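Local coordinates for protein glycogen synthase (Cyanobacterium sp. CLg1, PDB 6GNF) that belongs to the bacterial starch and glycogen synthases, two-domain glycosyltransferases of GT-B fold, and holds ADP and a glycan in neighbouring pockets, at residues V43-G46 against L47-L51; N218-A221 against K222-S225; L487-Q490 against G491-A494. All coordinates share one frame; numbering follows the deposited sequence.

Contact 1. Residues V43-G46 against L47-L51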
ATOM      1  N   VAL A  43       5.421  -4.358   0.348  1.00 50.89           N
ATOM      2  CA  VAL A  43       6.544  -3.762   1.068  1.00 50.71           C
ATOM      3  C   VAL A  43       6.971  -4.655   2.239  1.00 50.34           C
ATOM      4  O   VAL A  43       8.163  -4.940   2.403  1.00 49.25           O
ATOM      5  CB  VAL A  43       6.210  -2.353   1.591  1.00 51.00           C
ATOM      6  CG1 VAL A  43       7.345  -1.827   2.456  1.00 51.23           C
ATOM      7  CG2 VAL A  43       5.929  -1.393   0.428  1.00 52.78           C
ATOM      8  N   THR A  44       6.009  -5.134   3.019  1.00 50.23           N
ATOM      9  CA  THR A  44       6.339  -5.976   4.180  1.00 52.29           C
ATOM     10  C   THR A  44       6.827  -7.377   3.780  1.00 52.71           C
ATOM     11  O   THR A  44       7.374  -8.115   4.609  1.00 51.22           O
ATOM     12  CB  THR A  44       5.173  -6.080   5.189  1.00 51.27           C
ATOM     13  OG1 THR A  44       4.025  -6.625   4.551  1.00 55.91           O
ATOM     14  CG2 THR A  44       4.808  -4.719   5.678  1.00 52.77           C
ATOM     15  N   GLU A  45       6.672  -7.729   2.506  1.00 52.75           N
ATOM     16  CA  GLU A  45       7.334  -8.909   1.968  1.00 53.37           C
ATOM     17  C   GLU A  45       8.761  -8.572   1.544  1.00 53.30           C
ATOM     18  O   GLU A  45       9.699  -9.209   2.002  1.00 55.01           O
ATOM     19  CB  GLU A  45       6.563  -9.469   0.773  1.00 55.49           C
ATOM     20  CG  GLU A  45       7.174 -10.751   0.217  1.00 58.67           C
ATOM     21  CD  GLU A  45       6.544 -11.229  -1.081  1.00 59.16           C
ATOM     22  OE1 GLU A  45       5.576 -10.612  -1.554  1.00 59.54           O
ATOM     23  OE2 GLU A  45       7.009 -12.238  -1.633  1.00 65.50           O
ATOM     24  N   GLY A  46       8.902  -7.581   0.666  1.00 51.10           N
ATOM     25  CA  GLY A  46      10.167  -7.299  -0.003  1.00 51.37           C
ATOM     26  C   GLY A  46      11.260  -6.658   0.824  1.00 51.32           C
ATOM     27  O   GLY A  46      12.420  -7.051   0.742  1.00 52.53           O
ATOM     28  N   LEU A  47      10.896  -5.655   1.610  1.00 50.61           N
ATOM     29  CA  LEU A  47      11.885  -4.924   2.403  1.00 51.58           C
ATOM     30  C   LEU A  47      12.504  -5.821   3.489  1.00 49.70           C
ATOM     31  O   LEU A  47      13.727  -5.878   3.603  1.00 54.08           O
ATOM     32  CB  LEU A  47      11.283  -3.625   2.968  1.00 51.17           C
ATOM     33  CG  LEU A  47      12.120  -2.798   3.950  1.00 52.28           C
ATOM     34  CD1 LEU A  47      13.514  -2.500   3.407  1.00 52.91           C
ATOM     35  CD2 LEU A  47      11.395  -1.504   4.304  1.00 51.27           C
ATOM     36  N   PRO A  48      11.678  -6.555   4.255  1.00 48.36           N
ATOM     37  CA  PRO A  48      12.276  -7.479   5.233  1.00 48.12           C
ATOM     38  C   PRO A  48      13.177  -8.544   4.622  1.00 50.08           C
ATOM     39  O   PRO A  48      14.203  -8.878   5.216  1.00 50.52           O
ATOM     40  CB  PRO A  48      11.050  -8.120   5.891  1.00 47.96           C
ATOM     41  CG  PRO A  48      10.033  -7.037   5.833  1.00 47.15           C
ATOM     42  CD  PRO A  48      10.222  -6.456   4.455  1.00 47.32           C
ATOM     43  N   GLU A  49      12.812  -9.065   3.450  1.00 51.34           N
ATOM     44  CA  GLU A  49      13.649 -10.051   2.766  1.00 52.48           C
ATOM     45  C   GLU A  49      15.002  -9.468   2.385  1.00 53.50           C
ATOM     46  O   GLU A  49      16.019 -10.131   2.517  1.00 53.67           O
ATOM     47  CB  GLU A  49      12.937 -10.640   1.541  1.00 55.37           C
ATOM     48  CG  GLU A  49      11.872 -11.661   1.920  1.00 57.79           C
ATOM     49  CD  GLU A  49      11.106 -12.264   0.751  1.00 61.28           C
ATOM     50  OE1 GLU A  49      10.094 -12.949   1.022  1.00 64.52           O
ATOM     51  OE2 GLU A  49      11.451 -12.016  -0.422  1.00 64.67           O
ATOM     52  N   GLU A  50      15.017  -8.209   1.956  1.00 54.36           N
ATOM     53  CA  GLU A  50      16.272  -7.548   1.578  1.00 56.04           C
ATOM     54  C   GLU A  50      17.125  -7.296   2.819  1.00 53.51           C
ATOM     55  O   GLU A  50      18.328  -7.489   2.802  1.00 53.95           O
ATOM     56  CB  GLU A  50      15.994  -6.233   0.840  1.00 57.50           C
ATOM     57  CG  GLU A  50      17.243  -5.464   0.414  1.00 61.30           C
ATOM     58  CD  GLU A  50      18.103  -6.203  -0.606  1.00 65.63           C
ATOM     59  OE1 GLU A  50      17.577  -7.110  -1.290  1.00 67.86           O
ATOM     60  OE2 GLU A  50      19.318  -5.881  -0.722  1.00 66.96           O
ATOM     61  N   LEU A  51      16.487  -6.885   3.903  1.00 51.57           N
ATOM     62  CA  LEU A  51      17.199  -6.654   5.161  1.00 52.23           C
ATOM     63  C   LEU A  51      17.824  -7.929   5.715  1.00 52.61           C
ATOM     64  O   LEU A  51      18.901  -7.876   6.306  1.00 54.53           O
ATOM     65  CB  LEU A  51      16.261  -6.016   6.188  1.00 49.93           C
ATOM     66  CG  LEU A  51      15.843  -4.580   5.841  1.00 49.00           C
ATOM     67  CD1 LEU A  51      14.660  -4.122   6.668  1.00 48.47           C
ATOM     68  CD2 LEU A  51      17.000  -3.616   6.030  1.00 49.72           C
TER
HETATM   69  O   HOH W   1       8.026 -14.018   0.272  1.00 59.01           O
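Helix 39-54 is the crossover helix of a beta-alpha-beta unit with strands 23-27 and 57-63, and Val43 to Glu45 meet Leu47 to Glu49 over one of its turns. The turn is regular where it starts: Leu47 N donates to Val43 O at 2.9 Å, nearly straight (161° at the hydrogen) and in the carbonyl plane. One residue on, the ladder breaks. Pro48 has no N-H, and its ring lies against the carbonyl of Thr44, one turn back, where a donor would sit, with CG 3.1 Å and CD 3.3 Å from Thr44 O. The next bond, Glu49 N to Glu45 O, is weak at 3.4 Å, consistent with the kink at Pro48; Glu50 N to Gly46 O recovers to 3.1 Å. Pro48 and Leu47 both turn to Phe26 of strand 23-27, while Leu47 also meets Ala529 and Tyr532 of helix 526-540. Val43 lies at the pocket end and touches the bound AC1.

On another side of the helix two acidic side chains converge. Glu49 CG stands beside its own backbone N (chi1 -76°), which lays CG 3.3 Å from Glu45 O and carries the carboxylate back toward Glu45. The two carboxylate planes are 83° apart. Their likely mutual repulsion is probably offset by Lys306, whose NZ makes salt bridges to OE2 of both residues. Between the two carboxylates, Glu45 OE2 and Glu49 OE1 are 4.1 Å apart.

Contact 2. Residues N218-A221 against K222-S225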
ATOM      1  N   ASN A 218      -7.450   0.407  26.786  1.00 52.78           N
ATOM      2  CA  ASN A 218      -6.743   0.088  28.035  1.00 55.58           C
ATOM      3  C   ASN A 218      -5.454   0.866  28.214  1.00 54.90           C
ATOM      4  O   ASN A 218      -4.401   0.277  28.503  1.00 51.80           O
ATOM      5  CB  ASN A 218      -6.445  -1.409  28.141  1.00 56.87           C
ATOM      6  CG  ASN A 218      -7.698  -2.243  28.174  1.00 59.02           C
ATOM      7  OD1 ASN A 218      -8.413  -2.287  29.177  1.00 59.61           O
ATOM      8  ND2 ASN A 218      -7.957  -2.944  27.083  1.00 59.86           N
ATOM      9  N   LEU A 219      -5.555   2.179  28.032  1.00 54.13           N
ATOM     10  CA  LEU A 219      -4.448   3.074  28.270  1.00 52.81           C
ATOM     11  C   LEU A 219      -4.881   4.125  29.272  1.00 54.54           C
ATOM     12  O   LEU A 219      -6.029   4.581  29.247  1.00 55.83           O
ATOM     13  CB  LEU A 219      -4.034   3.750  26.975  1.00 52.69           C
ATOM     14  CG  LEU A 219      -3.314   2.883  25.956  1.00 50.91           C
ATOM     15  CD1 LEU A 219      -3.248   3.603  24.624  1.00 50.83           C
ATOM     16  CD2 LEU A 219      -1.913   2.526  26.435  1.00 50.82           C
ATOM     17  N   PRO A 220      -3.949   4.558  30.129  1.00 52.75           N
ATOM     18  CA  PRO A 220      -4.279   5.608  31.072  1.00 52.46           C
ATOM     19  C   PRO A 220      -4.446   6.972  30.401  1.00 53.20           C
ATOM     20  O   PRO A 220      -4.161   7.120  29.213  1.00 54.17           O
ATOM     21  CB  PRO A 220      -3.097   5.595  32.038  1.00 52.69           C
ATOM     22  CG  PRO A 220      -1.964   5.049  31.249  1.00 52.03           C
ATOM     23  CD  PRO A 220      -2.541   4.135  30.219  1.00 51.18           C
ATOM     24  N   ALA A 221      -4.976   7.926  31.157  1.00 53.34           N
ATOM     25  CA  ALA A 221      -5.349   9.216  30.623  1.00 54.96           C
ATOM     26  C   ALA A 221      -4.154  10.055  30.196  1.00 57.89           C
ATOM     27  O   ALA A 221      -4.348  11.052  29.508  1.00 55.51           O
ATOM     28  CB  ALA A 221      -6.188   9.982  31.637  1.00 56.95           C
ATOM     29  N   LYS A 222      -2.938   9.677  30.591  1.00 58.56           N
ATOM     30  CA  LYS A 222      -1.763  10.441  30.171  1.00 59.35           C
ATOM     31  C   LYS A 222      -1.562  10.405  28.657  1.00 54.73           C
ATOM     32  O   LYS A 222      -0.874  11.248  28.122  1.00 53.93           O
ATOM     33  CB  LYS A 222      -0.493   9.985  30.892  1.00 62.05           C
ATOM     34  CG  LYS A 222      -0.037   8.588  30.547  1.00 63.99           C
ATOM     35  CD  LYS A 222       1.065   8.123  31.481  1.00 70.91           C
ATOM     36  CE  LYS A 222       2.421   8.672  31.073  1.00 74.37           C
ATOM     37  NZ  LYS A 222       3.470   8.159  32.001  1.00 77.60           N
ATOM     38  N   TYR A 223      -2.151   9.433  27.963  1.00 52.88           N
ATOM     39  CA  TYR A 223      -2.067   9.386  26.496  1.00 53.54           C
ATOM     40  C   TYR A 223      -3.258  10.040  25.784  1.00 55.24           C
ATOM     41  O   TYR A 223      -3.330  10.038  24.553  1.00 52.17           O
ATOM     42  CB  TYR A 223      -1.897   7.950  26.027  1.00 53.33           C
ATOM     43  CG  TYR A 223      -0.659   7.306  26.595  1.00 55.26           C
ATOM     44  CD1 TYR A 223       0.600   7.558  26.055  1.00 55.81           C
ATOM     45  CD2 TYR A 223      -0.742   6.468  27.688  1.00 56.92           C
ATOM     46  CE1 TYR A 223       1.740   6.973  26.591  1.00 57.43           C
ATOM     47  CE2 TYR A 223       0.385   5.883  28.226  1.00 58.27           C
ATOM     48  CZ  TYR A 223       1.620   6.137  27.677  1.00 58.70           C
ATOM     49  OH  TYR A 223       2.710   5.524  28.245  1.00 65.46           O
ATOM     50  N   LEU A 224      -4.180  10.609  26.553  1.00 56.91           N
ATOM     51  CA  LEU A 224      -5.422  11.135  26.012  1.00 59.83           C
ATOM     52  C   LEU A 224      -5.176  12.335  25.105  1.00 60.88           C
ATOM     53  O   LEU A 224      -5.779  12.456  24.038  1.00 61.60           O
ATOM     54  CB  LEU A 224      -6.352  11.552  27.142  1.00 63.33           C
ATOM     55  CG  LEU A 224      -7.747  10.952  27.156  1.00 66.25           C
ATOM     56  CD1 LEU A 224      -8.527  11.584  28.304  1.00 67.94           C
ATOM     57  CD2 LEU A 224      -8.454  11.167  25.829  1.00 68.34           C
ATOM     58  N   SER A 225      -4.294  13.221  25.545  1.00 59.52           N
ATOM     59  CA  SER A 225      -3.938  14.386  24.762  1.00 61.94           C
ATOM     60  C   SER A 225      -3.297  14.033  23.416  1.00 59.59           C
ATOM     61  O   SER A 225      -3.610  14.655  22.402  1.00 61.77           O
ATOM     62  CB  SER A 225      -3.010  15.291  25.567  1.00 64.84           C
ATOM     63  OG  SER A 225      -2.525  16.340  24.760  1.00 71.14           O
TER
HETATM   64  O   HOH W   2      -3.575  13.276  28.306  1.00 48.97           O
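Tyr223 lies alongside Pro220, with Leu219 beside it, in the 3-10 turn that leads into the short helix 224-227. At the root of the side chain, CB is 4.0 Å from Pro220 O. A chi1 of -59° swings the ring to the N-terminal side, where it runs along the proline, both pointing the same way. CD2 reaches Pro220 CD at 3.9 Å, in plane at the ring edge, and the CD2 methyl of Leu219 comes in obliquely. CE2, one atom further out, meets Pro220 CG, also at 3.9 Å. Lys222 CG lies over one face, 3.5 Å above the plane and offset toward the rim. At the tip, OH is hydrogen-bonded to Glu183 on helix 177-186, the helix that Leu219 and Pro220 also touch.

The backbone confirms the tight winding. Tyr223 N makes a weak bond to Pro220 O, and Leu224 N one to Ala221 O at 3.0 Å. Both span three residues, and the second donor sits 65° out of the carbonyl plane. A water bridges the next, four-residue step, donating to Ala221 O at 2.6 Å and accepting from Ser225 N at 2.9 Å.

Contact 3. Residues L487-Q490 against G491-A494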
ATOM      1  N   LEU A 487     -15.251  19.060 -11.588  1.00101.13           N
ATOM      2  CA  LEU A 487     -13.880  18.660 -11.265  1.00 97.78           C
ATOM      3  C   LEU A 487     -13.462  17.353 -11.954  1.00 94.79           C
ATOM      4  O   LEU A 487     -12.293  17.178 -12.322  1.00 91.73           O
ATOM      5  CB  LEU A 487     -13.700  18.534  -9.749  1.00 96.03           C
ATOM      6  CG  LEU A 487     -13.782  19.841  -8.957  1.00 98.01           C
ATOM      7  CD1 LEU A 487     -13.774  19.561  -7.460  1.00 96.26           C
ATOM      8  CD2 LEU A 487     -12.649  20.787  -9.337  1.00 98.62           C
ATOM      9  N   LEU A 488     -14.421  16.451 -12.154  1.00 92.15           N
ATOM     10  CA  LEU A 488     -14.185  15.218 -12.906  1.00 88.35           C
ATOM     11  C   LEU A 488     -13.684  15.529 -14.311  1.00 88.57           C
ATOM     12  O   LEU A 488     -12.762  14.875 -14.808  1.00 86.02           O
ATOM     13  CB  LEU A 488     -15.470  14.386 -12.985  1.00 89.24           C
ATOM     14  CG  LEU A 488     -15.404  13.010 -13.657  1.00 87.02           C
ATOM     15  CD1 LEU A 488     -14.414  12.094 -12.950  1.00 84.24           C
ATOM     16  CD2 LEU A 488     -16.785  12.374 -13.686  1.00 87.55           C
ATOM     17  N   GLN A 489     -14.285  16.530 -14.946  1.00 89.95           N
ATOM     18  CA  GLN A 489     -13.931  16.874 -16.316  1.00 90.42           C
ATOM     19  C   GLN A 489     -12.573  17.582 -16.389  1.00 89.08           C
ATOM     20  O   GLN A 489     -11.852  17.451 -17.378  1.00 88.33           O
ATOM     21  CB  GLN A 489     -15.037  17.717 -16.962  1.00 94.07           C
ATOM     22  CG  GLN A 489     -15.229  17.449 -18.448  1.00 96.47           C
ATOM     23  CD  GLN A 489     -15.490  15.983 -18.763  1.00 95.46           C
ATOM     24  OE1 GLN A 489     -14.936  15.441 -19.715  1.00 95.21           O
ATOM     25  NE2 GLN A 489     -16.314  15.330 -17.946  1.00 94.77           N
ATOM     26  N   GLN A 490     -12.197  18.285 -15.327  1.00 88.87           N
ATOM     27  CA  GLN A 490     -10.865  18.883 -15.243  1.00 89.59           C
ATOM     28  C   GLN A 490      -9.806  17.796 -15.160  1.00 86.49           C
ATOM     29  O   GLN A 490      -8.734  17.916 -15.758  1.00 86.66           O
ATOM     30  CB  GLN A 490     -10.746  19.784 -14.019  1.00 92.06           C
ATOM     31  CG  GLN A 490     -11.715  20.951 -14.020  1.00 95.41           C
ATOM     32  CD  GLN A 490     -11.335  22.032 -13.031  1.00 96.45           C
ATOM     33  OE1 GLN A 490     -11.605  23.204 -13.259  1.00 99.56           O
ATOM     34  NE2 GLN A 490     -10.705  21.645 -11.927  1.00 96.02           N
ATOM     35  N   GLY A 491     -10.107  16.747 -14.399  1.00 83.01           N
ATOM     36  CA  GLY A 491      -9.245  15.574 -14.316  1.00 80.42           C
ATOM     37  C   GLY A 491      -9.068  14.905 -15.667  1.00 79.72           C
ATOM     38  O   GLY A 491      -7.949  14.549 -16.048  1.00 77.51           O
ATOM     39  N   VAL A 492     -10.175  14.736 -16.392  1.00 80.39           N
ATOM     40  CA  VAL A 492     -10.143  14.153 -17.733  1.00 80.74           C
ATOM     41  C   VAL A 492      -9.162  14.916 -18.618  1.00 81.55           C
ATOM     42  O   VAL A 492      -8.245  14.324 -19.191  1.00 80.94           O
ATOM     43  CB  VAL A 492     -11.549  14.142 -18.383  1.00 83.30           C
ATOM     44  CG1 VAL A 492     -11.472  13.881 -19.881  1.00 83.65           C
ATOM     45  CG2 VAL A 492     -12.428  13.097 -17.711  1.00 82.81           C
ATOM     46  N   ASP A 493      -9.320  16.234 -18.659  1.00 83.43           N
ATOM     47  CA  ASP A 493      -8.452  17.094 -19.458  1.00 84.40           C
ATOM     48  C   ASP A 493      -6.997  17.012 -18.980  1.00 81.46           C
ATOM     49  O   ASP A 493      -6.067  16.914 -19.777  1.00 79.99           O
ATOM     50  CB  ASP A 493      -8.959  18.540 -19.412  1.00 88.16           C
ATOM     51  CG  ASP A 493     -10.343  18.707 -20.065  1.00 91.19           C
ATOM     52  OD1 ASP A 493     -10.724  17.885 -20.932  1.00 90.71           O
ATOM     53  OD2 ASP A 493     -11.059  19.670 -19.723  1.00 94.51           O
ATOM     54  N   ALA A 494      -6.803  16.988 -17.666  1.00 80.14           N
ATOM     55  CA  ALA A 494      -5.467  16.899 -17.080  1.00 78.33           C
ATOM     56  C   ALA A 494      -4.763  15.582 -17.438  1.00 76.99           C
ATOM     57  O   ALA A 494      -3.558  15.566 -17.704  1.00 77.47           O
ATOM     58  CB  ALA A 494      -5.550  17.067 -15.574  1.00 77.18           C
TER
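Gln489 and Val492 stand side by side and point the same way, the amide of one brought beside the methyls of the other. The glutamine chain bends at its second torsion (chi2 55°), which swings the amide round until OE1 lies 3.8 Å from Val492 CG1. The second valine methyl, CG2, faces back along the chain and rests 3.4 Å from Leu488 O. Leu488 and Val492, one turn apart, both meet Ala370 of helix 365-370, so that helix covers the side they share.

All of this rides on an unbroken alpha helix, 485-503. Four successive i to i+4 backbone bonds of 2.9 to 3.1 Å run from Gly491 N to Leu487 O through Ala494 N to Gln490 O.

Asp493 takes a different direction. A chi1 of -65° puts its CG opposite its own carbonyl carbon, and the carboxylate therefore leans back over the carbonyl of Gln489. Asp493 OD2 comes to 3.3 Å from Gln489 O, two acceptors that do not bond. OD1 instead makes a salt bridge to Lys374 NZ, and the same NZ gives a weak hydrogen bond to Gln489 OE1. Ala494 CB, one turn on from Gln490, rests 3.3 Å from Gln490 O.

Overall arrangement
The three contacts follow one another along the chain and nowhere touch. Contact 1 lies in a crossover of the nine-stranded mixed sheet; contact 2, centred about 33 Å away, belongs to the same half of the fold but runs into helix 224-227 at the periphery and packs against helix 177-186, which falls between strands 166-170 and 195-200 of that sheet. Contact 3 is in the other half: its helix packs on helix 365-370, which follows strand 352-356 of the six-stranded parallel sheet. Contacts 1 and 3 lie on opposite sides of the chain's centre, about 37 Å between centres, and the centres of contacts 2 and 3 are about 45 Å apart. Helix 526-540, late in the chain, returns to cover contact 1, consistent with the GT-B fold.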